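Local structure of PTS EIIA type-4 domain-containing protein (Streptococcus agalactiae NEM316, 4TKZ) at residues Val46-Gln49 with Arg50-Asp54; Leu91-Ser94 with Met95-Glu98. The protein probably serves as a cytoplasmic EIIA component of the sugar-transporting phosphotransferase system, passing phosphoryl groups on toward an imported sugar. All blocks are in the same frame, centred on the assembly; numbering follows the deposited sequence.

Interaction 1 (Val46-Gln49 with Arg50-Asp54)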
ATOM      1  N   VAL A  46      -2.284  22.718   2.093  1.00 18.95           N
ATOM      2  CA  VAL A  46      -1.418  23.556   2.923  1.00 21.19           C
ATOM      3  C   VAL A  46      -0.204  22.757   3.357  1.00 21.39           C
ATOM      4  O   VAL A  46       0.934  23.229   3.274  1.00 22.13           O
ATOM      5  CB  VAL A  46      -2.168  24.074   4.168  1.00 17.12           C
ATOM      6  CG1 VAL A  46      -1.194  24.620   5.200  1.00 17.21           C
ATOM      7  CG2 VAL A  46      -3.144  25.181   3.762  1.00 16.45           C
ATOM      8  N   ALA A  47      -0.458  21.535   3.806  1.00 22.34           N
ATOM      9  CA  ALA A  47       0.618  20.664   4.254  1.00 17.97           C
ATOM     10  C   ALA A  47       1.601  20.373   3.125  1.00 19.53           C
ATOM     11  O   ALA A  47       2.824  20.438   3.317  1.00 21.06           O
ATOM     12  CB  ALA A  47       0.059  19.375   4.828  1.00 21.26           C
ATOM     13  N   LEU A  48       1.074  20.041   1.949  1.00 19.70           N
ATOM     14  CA  LEU A  48       1.939  19.704   0.816  1.00 15.97           C
ATOM     15  C   LEU A  48       2.798  20.887   0.392  1.00 20.32           C
ATOM     16  O   LEU A  48       4.004  20.728   0.201  1.00 18.51           O
ATOM     17  CB  LEU A  48       1.131  19.159  -0.364  1.00 17.78           C
ATOM     18  CG  LEU A  48       1.921  18.565  -1.533  1.00 21.78           C
ATOM     19  CD1 LEU A  48       2.820  17.393  -1.074  1.00 20.18           C
ATOM     20  CD2 LEU A  48       0.980  18.088  -2.622  1.00 22.57           C
ATOM     21  N   GLN A  49       2.182  22.070   0.247  1.00 17.12           N
ATOM     22  CA  GLN A  49       2.930  23.279  -0.069  1.00 18.23           C
ATOM     23  C   GLN A  49       4.108  23.463   0.861  1.00 15.35           C
ATOM     24  O   GLN A  49       5.230  23.744   0.425  1.00 18.33           O
ATOM     25  CB  GLN A  49       2.037  24.515   0.078  1.00 21.43           C
ATOM     26  CG  GLN A  49       0.972  24.695  -0.957  1.00 24.50           C
ATOM     27  CD  GLN A  49       0.185  25.960  -0.684  1.00 26.51           C
ATOM     28  OE1 GLN A  49      -1.037  25.934  -0.545  1.00 34.00           O
ATOM     29  NE2 GLN A  49       0.894  27.073  -0.567  1.00 26.88           N
ATOM     30  N   ARG A  50       3.850  23.312   2.154  1.00 18.88           N
ATOM     31  CA  ARG A  50       4.897  23.468   3.150  1.00 17.06           C
ATOM     32  C   ARG A  50       6.053  22.490   2.922  1.00 24.16           C
ATOM     33  O   ARG A  50       7.224  22.854   3.069  1.00 19.77           O
ATOM     34  CB  ARG A  50       4.305  23.310   4.555  1.00 23.41           C
ATOM     35  CG  ARG A  50       5.305  23.519   5.679  1.00 29.16           C
ATOM     36  CD  ARG A  50       4.614  23.563   7.037  1.00 30.72           C
ATOM     37  NE  ARG A  50       5.574  23.393   8.127  1.00 38.54           N
ATOM     38  CZ  ARG A  50       5.262  23.426   9.419  1.00 47.09           C
ATOM     39  NH1 ARG A  50       4.005  23.617   9.797  1.00 42.94           N
ATOM     40  NH2 ARG A  50       6.208  23.263  10.336  1.00 50.53           N
ATOM     41  N   GLU A  51       5.731  21.255   2.542  1.00 22.90           N
ATOM     42  CA  GLU A  51       6.776  20.246   2.365  1.00 19.64           C
ATOM     43  C   GLU A  51       7.623  20.478   1.112  1.00 19.63           C
ATOM     44  O   GLU A  51       8.749  20.004   1.040  1.00 24.97           O
ATOM     45  CB  GLU A  51       6.190  18.827   2.370  1.00 19.52           C
ATOM     46  CG  GLU A  51       5.510  18.437   3.678  1.00 20.06           C
ATOM     47  CD  GLU A  51       6.482  18.333   4.849  1.00 23.02           C
ATOM     48  OE1 GLU A  51       7.699  18.137   4.623  1.00 18.90           O
ATOM     49  OE2 GLU A  51       6.027  18.464   6.006  1.00 24.14           O
ATOM     50  N   VAL A  52       7.098  21.211   0.132  1.00 17.94           N
ATOM     51  CA  VAL A  52       7.822  21.385  -1.131  1.00 18.59           C
ATOM     52  C   VAL A  52       8.572  22.714  -1.298  1.00 17.36           C
ATOM     53  O   VAL A  52       9.291  22.881  -2.279  1.00 18.28           O
ATOM     54  CB  VAL A  52       6.910  21.169  -2.378  1.00 19.32           C
ATOM     55  CG1 VAL A  52       6.233  19.823  -2.320  1.00 21.51           C
ATOM     56  CG2 VAL A  52       5.868  22.281  -2.490  1.00 16.81           C
ATOM     57  N   ILE A  53       8.411  23.639  -0.350  1.00 21.43           N
ATOM     58  CA  ILE A  53       9.004  24.984  -0.449  1.00 18.64           C
ATOM     59  C   ILE A  53      10.438  24.964  -0.973  1.00 21.69           C
ATOM     60  O   ILE A  53      10.772  25.645  -1.940  1.00 20.74           O
ATOM     61  CB  ILE A  53       9.048  25.689   0.929  1.00 21.10           C
ATOM     62  CG1 ILE A  53       7.647  25.822   1.524  1.00 22.38           C
ATOM     63  CG2 ILE A  53       9.737  27.062   0.815  1.00 17.83           C
ATOM     64  CD1 ILE A  53       7.631  26.316   2.963  1.00 22.92           C
ATOM     65  N   ASP A  54      11.272  24.150  -0.339  1.00 16.25           N
ATOM     66  CA  ASP A  54      12.706  24.207  -0.575  1.00 20.89           C
ATOM     67  C   ASP A  54      13.254  22.996  -1.323  1.00 27.19           C
ATOM     68  O   ASP A  54      14.443  22.679  -1.221  1.00 23.54           O
ATOM     69  CB  ASP A  54      13.430  24.366   0.762  1.00 17.48           C
ATOM     70  CG  ASP A  54      13.054  25.647   1.470  1.00 15.66           C
ATOM     71  OD1 ASP A  54      13.432  26.718   0.963  1.00 23.13           O
ATOM     72  OD2 ASP A  54      12.370  25.588   2.516  1.00 20.59           O
TER
HETATM   73  O   HOH W   1       3.469  20.179   5.973  1.00 28.17           O
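Glu51 rests its CB and CG against the carbonyl oxygens of the preceding turn. Glu51 CB passes 3.6 Å from Leu48 O. Glu51 CG, set beside the backbone N and anti to the carbonyl carbon (chi1 -62°), comes to 3.4 Å from Ala47 O; the chain then bends at chi2 and turns the carboxylate away from that oxygen. A water bridges the resulting gap, donating to both Glu51 OE2 and Ala47 O, 2.7 Å from the latter, while OE1 forms a salt bridge with Lys3. Ala47 O thus takes two bonds, from this water and from Glu51 N at 3.1 Å. Arg50 N to Val46 O is a straighter i to i+4 bond (162°). Two residues on, the bonding shifts to an i to i+3 bond: Val52 N to Gln49 O at 3.2 Å, arriving above that carbonyl's plane, beside a weak i to i+4 bond to Leu48 O. Leu48 CD1 and Val52 CG1 meet loosely at 4.4 Å. These two residues are the buried side of helix 41-52, both resting on Ile5 of strand 3-9; Leu48 also packs on Ser73 and Leu76 of helix 68-76, whereas Ala47 and Glu51 lean on Ile33 and Val31 of the edge strand 30-35.

Interaction 2 (Leu91-Ser94 with Met95-Glu98)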
ATOM      1  N   LEU A  91      -0.002   3.420  -4.327  1.00 19.68           N
ATOM      2  CA  LEU A  91       1.121   3.223  -3.409  1.00 13.90           C
ATOM      3  C   LEU A  91       1.107   1.858  -2.735  1.00 14.20           C
ATOM      4  O   LEU A  91       0.134   1.503  -2.068  1.00 16.20           O
ATOM      5  CB  LEU A  91       1.123   4.315  -2.331  1.00 18.07           C
ATOM      6  CG  LEU A  91       2.059   4.102  -1.138  1.00 20.80           C
ATOM      7  CD1 LEU A  91       3.515   4.044  -1.595  1.00 19.49           C
ATOM      8  CD2 LEU A  91       1.870   5.208  -0.115  1.00 18.39           C
ATOM      9  N   ASN A  92       2.174   1.095  -2.951  1.00 15.78           N
ATOM     10  CA  ASN A  92       2.420  -0.156  -2.203  1.00 12.63           C
ATOM     11  C   ASN A  92       3.826  -0.135  -1.616  1.00 15.47           C
ATOM     12  O   ASN A  92       4.568   0.813  -1.850  1.00 16.39           O
ATOM     13  CB  ASN A  92       2.120  -1.422  -3.029  1.00 14.28           C
ATOM     14  CG  ASN A  92       2.904  -1.499  -4.326  1.00 19.10           C
ATOM     15  OD1 ASN A  92       3.975  -0.914  -4.456  1.00 18.38           O
ATOM     16  ND2 ASN A  92       2.377  -2.265  -5.290  1.00 17.66           N
ATOM     17  N   LEU A  93       4.224  -1.140  -0.835  1.00 13.11           N
ATOM     18  CA  LEU A  93       5.543  -1.044  -0.221  1.00 12.89           C
ATOM     19  C   LEU A  93       6.644  -1.144  -1.277  1.00 14.44           C
ATOM     20  O   LEU A  93       7.719  -0.574  -1.111  1.00 18.89           O
ATOM     21  CB  LEU A  93       5.731  -2.062   0.921  1.00 15.82           C
ATOM     22  CG  LEU A  93       7.005  -1.985   1.779  1.00 16.99           C
ATOM     23  CD1 LEU A  93       7.221  -0.618   2.375  1.00 18.69           C
ATOM     24  CD2 LEU A  93       6.975  -3.036   2.905  1.00 17.25           C
ATOM     25  N   SER A  94       6.369  -1.851  -2.372  1.00 17.27           N
ATOM     26  CA  SER A  94       7.320  -1.951  -3.478  1.00 16.98           C
ATOM     27  C   SER A  94       7.639  -0.570  -4.050  1.00 15.18           C
ATOM     28  O   SER A  94       8.804  -0.257  -4.324  1.00 19.76           O
ATOM     29  CB  SER A  94       6.747  -2.822  -4.600  1.00 19.98           C
ATOM     30  OG  SER A  94       6.725  -4.191  -4.238  1.00 22.82           O
ATOM     31  N   MET A  95       6.597   0.226  -4.242  1.00 19.46           N
ATOM     32  CA  MET A  95       6.738   1.586  -4.769  1.00 14.61           C
ATOM     33  C   MET A  95       7.652   2.391  -3.849  1.00 17.81           C
ATOM     34  O   MET A  95       8.597   3.050  -4.301  1.00 17.20           O
ATOM     35  CB  MET A  95       5.361   2.247  -4.881  1.00 19.47           C
ATOM     36  CG  MET A  95       5.374   3.577  -5.586  1.00 21.78           C
ATOM     37  SD  MET A  95       3.721   4.262  -5.708  1.00 17.93           S
ATOM     38  CE  MET A  95       3.039   3.267  -7.031  1.00 16.08           C
ATOM     39  N   LEU A  96       7.393   2.303  -2.548  1.00 17.08           N
ATOM     40  CA  LEU A  96       8.159   3.062  -1.559  1.00 17.56           C
ATOM     41  C   LEU A  96       9.604   2.598  -1.455  1.00 17.48           C
ATOM     42  O   LEU A  96      10.533   3.409  -1.436  1.00 19.23           O
ATOM     43  CB  LEU A  96       7.492   2.974  -0.180  1.00 16.22           C
ATOM     44  CG  LEU A  96       8.164   3.764   0.940  1.00 16.26           C
ATOM     45  CD1 LEU A  96       8.408   5.240   0.550  1.00 20.35           C
ATOM     46  CD2 LEU A  96       7.304   3.678   2.195  1.00 17.58           C
ATOM     47  N   MET A  97       9.803   1.288  -1.379  1.00 20.17           N
ATOM     48  CA  MET A  97      11.158   0.775  -1.241  1.00 17.46           C
ATOM     49  C   MET A  97      12.001   1.131  -2.468  1.00 18.51           C
ATOM     50  O   MET A  97      13.165   1.513  -2.342  1.00 18.38           O
ATOM     51  CB  MET A  97      11.145  -0.736  -0.994  1.00 18.15           C
ATOM     52  CG  MET A  97      10.544  -1.166   0.357  1.00 23.49           C
ATOM     53  SD  MET A  97      11.248  -0.347   1.810  1.00 22.99           S
ATOM     54  CE  MET A  97      12.977  -0.797   1.621  1.00 22.53           C
ATOM     55  N   GLU A  98      11.409   1.039  -3.651  1.00 19.05           N
ATOM     56  CA  GLU A  98      12.151   1.350  -4.874  1.00 22.50           C
ATOM     57  C   GLU A  98      12.583   2.809  -4.910  1.00 19.81           C
ATOM     58  O   GLU A  98      13.723   3.123  -5.264  1.00 20.93           O
ATOM     59  CB  GLU A  98      11.320   1.042  -6.122  1.00 21.01           C
ATOM     60  CG  GLU A  98      12.170   1.024  -7.402  1.00 17.33           C
ATOM     61  CD  GLU A  98      13.183  -0.121  -7.396  1.00 24.79           C
ATOM     62  OE1 GLU A  98      12.775  -1.262  -7.660  1.00 27.84           O
ATOM     63  OE2 GLU A  98      14.379   0.119  -7.126  1.00 24.29           O
TER
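Asn92 caps the start of helix 93-102 by reaching forward to Met95. Its CG stands between the backbone N and the carbonyl carbon (chi1 57°), which swings Asn92 OD1 over the first turn to accept from Met95 N at 2.9 Å, the donor nearly in line with the side-chain C=O. The same oxygen, Asn92 OD1, lies 3.5 Å from Met95 CB, where the two side chains cross at about a right angle. Met95 then runs back toward the loop: extended as far as SD, it lays the sulfur 3.6 Å from Leu91 CA and bends at chi3, bringing CE near the Leu91 backbone. Leu91 CD1 lies across the CB-to-SD part of this chain at a slant, 4.1 Å from Met95 SD, and also reaches Leu96 CB. Farther round the helix, Leu93 and Met97 lie side by side and point the same way; Leu93 CG and CD1 are the bumps that rest against Met97 CG, at 3.9 Å from Leu93 CG. Leu93 CD1 also touches Leu96 CD2. Beneath them Met97 N bonds to Leu93 O at 2.8 Å. Leu91 and Leu96 face Ile6 and Leu61 of the sheet, while Leu93 and Met97 meet Ile23 and Leu20 of helix 12-24. Asn92 ND2 donates to Ser120 O of its own chain and to Gly90 O of the second subunit, joining cap and dimer contact. The whole is a classic Asn N-cap following strand 84-89, at the C-terminal edge of a parallel sheet with strand order 2-1-3-4, as in the mannose-type EIIA fold.

Overall arrangement
Both interactions are local contacts along a helix and its end in one alpha/beta domain, at opposite kinds of end on two different helices: interaction 1 at the C-terminal end of helix 41-52, interaction 2 at the N-terminal end of helix 93-102. Their centres are 22 Å apart on opposite sides of the chain's centre, and their nearest atoms stay about 12 Å apart. Interaction 1 is partly buried, with exposed residues, a bridging water and a salt bridge, and the second subunit does not touch it. Interaction 2 is buried, dominated by leucine and methionine packing, and meets the second subunit. Strand 3-9 lies against both, through Ile5 in the first and through Ile4 and Ile6 in the second.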